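Local coordinates for protein chaperone CupB2 (Pseudomonas aeruginosa, PDB 3Q48) that probably acts as a periplasmic chaperone for the folding and assembly of fimbrial subunits, at residues 223-235 and 239-247. Numbering follows the deposited sequence.
Sequences MEAASVRYEVIND and RNTHDRALG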
loop_
_atom_site.group_PDB
_atom_site.type_symbol
_atom_site.label_atom_id
_atom_site.label_comp_id
_atom_site.label_asym_id
_atom_site.label_seq_id
_atom_site.Cartn_x
_atom_site.Cartn_y
_atom_site.Cartn_z
ATOM N N MET A 223 -12.317 -0.854 -29.545
ATOM C CA MET A 223 -10.890 -1.246 -29.629
ATOM C C MET A 223 -10.365 -2.090 -28.437
ATOM O O MET A 223 -9.754 -1.553 -27.494
ATOM C CB MET A 223 -9.976 -0.040 -29.952
ATOM C CG MET A 223 -9.649 0.085 -31.452
ATOM S SD MET A 223 -8.401 -1.125 -32.023
ATOM C CE MET A 223 -9.051 -1.627 -33.632
ATOM N N GLU A 224 -10.581 -3.413 -28.474
ATOM C CA GLU A 224 -11.305 -4.152 -29.541
ATOM C C GLU A 224 -11.297 -5.630 -29.159
ATOM O O GLU A 224 -12.163 -6.080 -28.400
ATOM C CB GLU A 224 -10.680 -3.941 -30.952
ATOM N N ALA A 225 -10.309 -6.364 -29.683
ATOM C CA ALA A 225 -10.053 -7.754 -29.306
ATOM C C ALA A 225 -9.130 -7.769 -28.061
ATOM O O ALA A 225 -8.409 -8.745 -27.788
ATOM C CB ALA A 225 -9.421 -8.512 -30.499
ATOM N N ALA A 226 -9.179 -6.667 -27.312
ATOM C CA ALA A 226 -8.291 -6.409 -26.171
ATOM C C ALA A 226 -8.330 -7.448 -25.057
ATOM O O ALA A 226 -9.359 -8.079 -24.751
ATOM C CB ALA A 226 -8.539 -5.025 -25.611
ATOM N N SER A 227 -7.157 -7.639 -24.483
ATOM C CA SER A 227 -6.945 -8.438 -23.305
ATOM C C SER A 227 -6.423 -7.425 -22.304
ATOM O O SER A 227 -5.916 -6.383 -22.697
ATOM C CB SER A 227 -5.860 -9.443 -23.634
ATOM O OG SER A 227 -5.636 -10.306 -22.541
ATOM N N VAL A 228 -6.528 -7.680 -21.014
ATOM C CA VAL A 228 -5.860 -6.800 -20.063
ATOM C C VAL A 228 -4.666 -7.527 -19.413
ATOM O O VAL A 228 -4.797 -8.693 -19.036
ATOM C CB VAL A 228 -6.858 -6.185 -18.991
ATOM C CG1 VAL A 228 -7.444 -7.249 -18.071
ATOM C CG2 VAL A 228 -6.145 -5.150 -18.137
ATOM N N ARG A 229 -3.528 -6.849 -19.240
ATOM C CA ARG A 229 -2.382 -7.467 -18.525
ATOM C C ARG A 229 -2.040 -6.591 -17.364
ATOM O O ARG A 229 -1.843 -5.370 -17.534
ATOM C CB ARG A 229 -1.157 -7.572 -19.428
ATOM C CG ARG A 229 0.137 -8.006 -18.723
ATOM C CD ARG A 229 1.224 -8.356 -19.761
ATOM N NE ARG A 229 0.842 -9.510 -20.562
ATOM C CZ ARG A 229 1.570 -10.049 -21.538
ATOM N NH1 ARG A 229 2.757 -9.540 -21.861
ATOM N NH2 ARG A 229 1.089 -11.104 -22.205
ATOM N N TYR A 230 -1.973 -7.180 -16.172
ATOM C CA TYR A 230 -1.730 -6.364 -15.033
ATOM C C TYR A 230 -0.800 -6.996 -14.018
ATOM O O TYR A 230 -0.775 -8.233 -13.866
ATOM C CB TYR A 230 -3.064 -5.946 -14.399
ATOM C CG TYR A 230 -3.995 -7.066 -13.956
ATOM C CD1 TYR A 230 -3.889 -7.603 -12.686
ATOM C CD2 TYR A 230 -4.999 -7.573 -14.811
ATOM C CE1 TYR A 230 -4.765 -8.621 -12.244
ATOM C CE2 TYR A 230 -5.867 -8.608 -14.396
ATOM C CZ TYR A 230 -5.737 -9.118 -13.099
ATOM O OH TYR A 230 -6.552 -10.128 -12.619
ATOM N N GLU A 231 -0.048 -6.149 -13.300
ATOM C CA GLU A 231 0.917 -6.614 -12.333
ATOM C C GLU A 231 0.528 -6.069 -11.004
ATOM O O GLU A 231 0.262 -4.870 -10.885
ATOM C CB GLU A 231 2.329 -6.105 -12.638
ATOM C CG GLU A 231 2.922 -6.646 -13.926
ATOM C CD GLU A 231 4.403 -6.301 -14.143
ATOM O OE1 GLU A 231 5.075 -5.799 -13.212
ATOM O OE2 GLU A 231 4.909 -6.545 -15.253
ATOM N N VAL A 232 0.567 -6.916 -9.981
ATOM C CA VAL A 232 0.166 -6.491 -8.698
ATOM C C VAL A 232 1.275 -6.669 -7.686
ATOM O O VAL A 232 2.062 -7.576 -7.817
ATOM C CB VAL A 232 -1.105 -7.261 -8.286
ATOM C CG1 VAL A 232 -2.251 -6.936 -9.293
ATOM C CG2 VAL A 232 -0.841 -8.693 -8.288
ATOM N N ILE A 233 1.323 -5.805 -6.674
ATOM C CA ILE A 233 2.317 -5.836 -5.633
ATOM C C ILE A 233 1.833 -6.694 -4.472
ATOM O O ILE A 233 0.774 -6.436 -3.886
ATOM C CB ILE A 233 2.636 -4.399 -5.179
ATOM C CG1 ILE A 233 3.166 -3.594 -6.362
ATOM C CG2 ILE A 233 3.727 -4.367 -4.064
ATOM C CD1 ILE A 233 2.835 -2.096 -6.344
ATOM N N ASN A 234 2.602 -7.715 -4.112
ATOM C CA ASN A 234 2.235 -8.583 -3.015
ATOM C C ASN A 234 2.619 -7.947 -1.682
ATOM O O ASN A 234 3.128 -6.850 -1.661
ATOM C CB ASN A 234 2.849 -9.993 -3.217
ATOM C CG ASN A 234 4.391 -10.013 -3.179
ATOM O OD1 ASN A 234 5.035 -9.155 -2.585
ATOM N ND2 ASN A 234 4.985 -11.019 -3.821
ATOM N N ASP A 235 2.402 -8.661 -0.572
ATOM C CA ASP A 235 2.675 -8.207 0.808
ATOM C C ASP A 235 4.128 -7.814 1.035
ATOM O O ASP A 235 4.403 -6.955 1.879
ATOM C CB ASP A 235 2.336 -9.335 1.799
ATOM C CG ASP A 235 0.828 -9.439 2.121
ATOM O OD1 ASP A 235 -0.028 -8.660 1.594
ATOM O OD2 ASP A 235 0.507 -10.326 2.944
ATOM N N ARG A 239 6.123 -8.820 -7.241
ATOM C CA ARG A 239 5.091 -8.546 -8.221
ATOM C C ARG A 239 4.685 -9.847 -8.868
ATOM O O ARG A 239 5.493 -10.729 -9.049
ATOM C CB ARG A 239 5.580 -7.489 -9.245
ATOM C CG ARG A 239 5.809 -6.121 -8.646
ATOM C CD ARG A 239 6.053 -5.080 -9.660
ATOM N NE ARG A 239 7.422 -5.205 -10.135
ATOM C CZ ARG A 239 7.771 -5.147 -11.409
ATOM N NH1 ARG A 239 6.854 -4.942 -12.336
ATOM N NH2 ARG A 239 9.029 -5.305 -11.752
ATOM N N ASN A 240 3.409 -9.961 -9.199
ATOM C CA ASN A 240 2.867 -11.081 -9.901
ATOM C C ASN A 240 2.078 -10.507 -11.070
ATOM O O ASN A 240 1.587 -9.387 -10.967
ATOM C CB ASN A 240 1.946 -11.834 -8.963
ATOM C CG ASN A 240 2.700 -12.444 -7.815
ATOM O OD1 ASN A 240 3.220 -13.538 -7.953
ATOM N ND2 ASN A 240 2.806 -11.726 -6.694
ATOM N N THR A 241 1.940 -11.267 -12.164
ATOM C CA THR A 241 1.215 -10.784 -13.325
ATOM C C THR A 241 0.037 -11.671 -13.773
ATOM O O THR A 241 0.020 -12.866 -13.558
ATOM C CB THR A 241 2.204 -10.488 -14.526
ATOM O OG1 THR A 241 1.462 -10.045 -15.682
ATOM C CG2 THR A 241 2.989 -11.683 -14.848
ATOM N N HIS A 242 -0.933 -11.065 -14.445
ATOM C CA HIS A 242 -2.144 -11.747 -14.834
ATOM C C HIS A 242 -2.587 -11.167 -16.152
ATOM O O HIS A 242 -2.439 -9.949 -16.381
ATOM C CB HIS A 242 -3.226 -11.519 -13.748
ATOM C CG HIS A 242 -2.771 -11.932 -12.377
ATOM N ND1 HIS A 242 -2.712 -13.253 -11.979
ATOM C CD2 HIS A 242 -2.267 -11.207 -11.346
ATOM C CE1 HIS A 242 -2.225 -13.322 -10.751
ATOM N NE2 HIS A 242 -1.938 -12.096 -10.349
ATOM N N ASP A 243 -3.102 -12.046 -17.025
ATOM C CA ASP A 243 -3.832 -11.653 -18.227
ATOM C C ASP A 243 -5.329 -11.988 -18.076
ATOM O O ASP A 243 -5.689 -13.032 -17.550
ATOM C CB ASP A 243 -3.252 -12.383 -19.441
ATOM C CG ASP A 243 -1.877 -11.827 -19.902
ATOM O OD1 ASP A 243 -1.310 -10.893 -19.263
ATOM O OD2 ASP A 243 -1.347 -12.368 -20.922
ATOM N N ARG A 244 -6.216 -11.116 -18.535
ATOM C CA ARG A 244 -7.642 -11.452 -18.586
ATOM C C ARG A 244 -8.269 -10.862 -19.821
ATOM O O ARG A 244 -7.746 -9.904 -20.354
ATOM C CB ARG A 244 -8.369 -10.903 -17.366
ATOM C CG ARG A 244 -7.999 -11.557 -16.039
ATOM C CD ARG A 244 -8.355 -13.026 -16.015
ATOM N NE ARG A 244 -8.107 -13.594 -14.695
ATOM C CZ ARG A 244 -6.989 -14.218 -14.326
ATOM N NH1 ARG A 244 -5.963 -14.364 -15.171
ATOM N NH2 ARG A 244 -6.899 -14.713 -13.108
ATOM N N ALA A 245 -9.381 -11.431 -20.282
ATOM C CA ALA A 245 -10.197 -10.830 -21.333
ATOM C C ALA A 245 -11.061 -9.717 -20.733
ATOM O O ALA A 245 -11.404 -9.767 -19.540
ATOM C CB ALA A 245 -11.070 -11.880 -21.968
ATOM N N LEU A 246 -11.415 -8.728 -21.561
ATOM C CA LEU A 246 -12.415 -7.693 -21.204
ATOM C C LEU A 246 -13.842 -8.097 -21.526
ATOM O O LEU A 246 -14.148 -8.448 -22.674
ATOM C CB LEU A 246 -12.181 -6.367 -21.948
ATOM C CG LEU A 246 -10.985 -5.415 -21.767
ATOM C CD1 LEU A 246 -11.027 -4.613 -20.440
ATOM C CD2 LEU A 246 -9.661 -6.161 -21.959
ATOM N N GLY A 247 -14.725 -7.997 -20.526
ATOM C CA GLY A 247 -16.170 -8.095 -20.743
ATOM C C GLY A 247 -16.614 -6.998 -21.708
ATOM O O GLY A 247 -15.963 -5.933 -21.802
#
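One face of the Tyr230 ring is covered by His242 CB, a CH-pi contact with CB 3.8 Å from the Tyr230 ring centroid, while Val232 CG1 and Arg244 CG lie at the ring edge; the Trp161 ring of strand 160-163 also meets it. A Tyr230 chi1 of 58° sets CG between its backbone N and carbonyl carbon, which brings the ring face against His242 CB. The imidazole meets the phenol obliquely, planes 39° apart, with Val232 CG2 at its edge. Tyr230 OH sits over one face of the Arg244 guanidinium and bonds to Ala156 O; Arg244 NH1 turns back to Asp243 O, 2.7 Å away, and NH2 reaches Gly157 O. On the other side of the sheet, Arg229 forms a two-pronged salt bridge with Asp243, NE to OD1 at 2.9 Å and NH2 to OD2 at 3.0 Å, both through syn lone pairs. The planes are 6° apart, and the two bonds hold the guanidinium and carboxylate nearly coplanar. Between the faces, the pairs Val228–Arg244, Tyr230–His242 and Val232–Asn240 each exchange two backbone hydrogen bonds, and Val228 N to Arg244 O is short at 2.6 Å. Past the end of strand 239-245, Leu246 CD2 packs 4.0 Å from Ala226 CB. Strands 227-233 and 239-245 form an antiparallel beta hairpin; 227-233 pairs on its other side with 185-194, and 239-245 is outermost within the chain, in the immunoglobulin-like C-terminal domain of a PapD-type chaperone.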